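Side-chain contact in haemagglutinin I (Physarum polycephalum, PDB 3A5P), which is a lectin that probably recognises carbohydrates through a small domain of the legume lectin fold: residues 55-58 against 63-66. Residues are numbered along the deposited sequence; the frame is centred on the assembly and turned at random.
Sequences YITV and DRAF
Arg64 opens the contact by laying its guanidinium against the methyl of Thr57: CG2 of Thr57 lies over one face of the flat group, toward its rim, 3.7 Å from NH1 of Arg64. Thr57 presents this methyl because CG2 stands anti to its backbone N, while OG1 is hydrogen-bonded to Ile45 O and Gln67 NE2. A beta-branched threonine thus serves both needs, apolar toward the arginine and polar toward its neighbours. The long arginine chain is bent partway along, and its NH2 is hydrogen-bonded to Gly46 O and forms a salt bridge with OXT of Ala104 of the second subunit, tying this edge strand to its neighbour. Next, Ala65 donates its N-H to Val58 O at 2.8 Å, with the donor tilted 20° from the carbonyl plane. Its helix-like backbone (phi/psi -87/-56°) breaks the extended run, and its small CB fits 3.5 Å from Val58 O and over a face of the Phe66 ring, toward the rim. Phe66 then sends a weak second N-H bond to Val58 O, at 3.5 Å, so one carbonyl faces two successive amides. In return Phe66 O takes the N-H of Val58 at 2.9 Å, almost in line with the C=O. Side by side and pointing the same way, Val58 and Phe66 meet where CG2 of Val58 lies 4.0 Å from CE1 of Phe66, obliquely to the ring. Both also touch Leu98 on strand 96-99, where bulky apolar side chains help fill the space between the two sheets. Ala65 and Phe66 facing the single residue Val58 form a classic beta bulge, here in an antiparallel hairpin at the edge of the five-stranded sheet of a legume-lectin-like beta sandwich.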
# COMPACT_ATOMS: atom_id res chain seq x y z
N TYR A 55 5.68 -17.41 10.13
CA TYR A 55 5.10 -16.15 10.56
C TYR A 55 4.77 -15.22 9.38
O TYR A 55 5.31 -15.37 8.27
CB TYR A 55 6.00 -15.44 11.58
CG TYR A 55 7.26 -14.86 10.97
CD1 TYR A 55 7.27 -13.55 10.46
CD2 TYR A 55 8.43 -15.63 10.85
CE1 TYR A 55 8.41 -13.02 9.85
CE2 TYR A 55 9.59 -15.09 10.26
CZ TYR A 55 9.57 -13.80 9.76
OH TYR A 55 10.68 -13.24 9.18
N ILE A 56 3.86 -14.29 9.65
CA ILE A 56 3.51 -13.19 8.75
C ILE A 56 3.45 -11.93 9.62
O ILE A 56 2.68 -11.88 10.60
CB ILE A 56 2.13 -13.40 8.08
CG1 ILE A 56 2.04 -14.78 7.42
CG2 ILE A 56 1.88 -12.26 7.02
CD1 ILE A 56 0.58 -15.21 7.03
N THR A 57 4.25 -10.94 9.27
CA THR A 57 4.27 -9.64 9.96
C THR A 57 3.30 -8.67 9.28
O THR A 57 3.20 -8.65 8.05
CB THR A 57 5.66 -9.06 9.98
OG1 THR A 57 6.50 -9.98 10.70
CG2 THR A 57 5.67 -7.70 10.67
N VAL A 58 2.57 -7.93 10.09
CA VAL A 58 1.56 -7.01 9.58
C VAL A 58 1.96 -5.58 9.94
O VAL A 58 2.25 -5.27 11.12
CB VAL A 58 0.17 -7.36 10.14
CG1 VAL A 58 -0.92 -6.38 9.63
CG2 VAL A 58 -0.19 -8.79 9.77
N ASP A 63 3.47 1.52 10.50
CA ASP A 63 3.75 0.94 11.81
C ASP A 63 3.51 -0.56 11.93
O ASP A 63 2.52 -1.10 11.43
CB ASP A 63 2.97 1.68 12.87
CG ASP A 63 3.27 3.17 12.86
OD1 ASP A 63 4.46 3.58 12.73
OD2 ASP A 63 2.30 3.93 12.97
N ARG A 64 4.43 -1.23 12.61
CA ARG A 64 4.25 -2.64 12.86
C ARG A 64 3.05 -2.83 13.79
O ARG A 64 3.02 -2.29 14.91
CB ARG A 64 5.51 -3.26 13.41
CG ARG A 64 5.47 -4.76 13.33
CD ARG A 64 6.56 -5.34 14.14
NE ARG A 64 7.76 -5.54 13.36
CZ ARG A 64 8.34 -6.71 13.18
NH1 ARG A 64 7.81 -7.79 13.71
NH2 ARG A 64 9.46 -6.79 12.47
N ALA A 65 2.05 -3.55 13.30
CA ALA A 65 0.82 -3.79 14.05
C ALA A 65 0.97 -5.02 14.96
O ALA A 65 0.78 -4.92 16.19
CB ALA A 65 -0.35 -3.97 13.08
N PHE A 66 1.33 -6.16 14.37
CA PHE A 66 1.52 -7.43 15.10
C PHE A 66 2.07 -8.48 14.16
O PHE A 66 2.18 -8.24 12.95
CB PHE A 66 0.22 -7.95 15.76
CG PHE A 66 -1.03 -7.74 14.92
CD1 PHE A 66 -1.30 -8.55 13.81
CD2 PHE A 66 -1.94 -6.73 15.25
CE1 PHE A 66 -2.46 -8.34 13.03
CE2 PHE A 66 -3.10 -6.52 14.48
CZ PHE A 66 -3.36 -7.34 13.37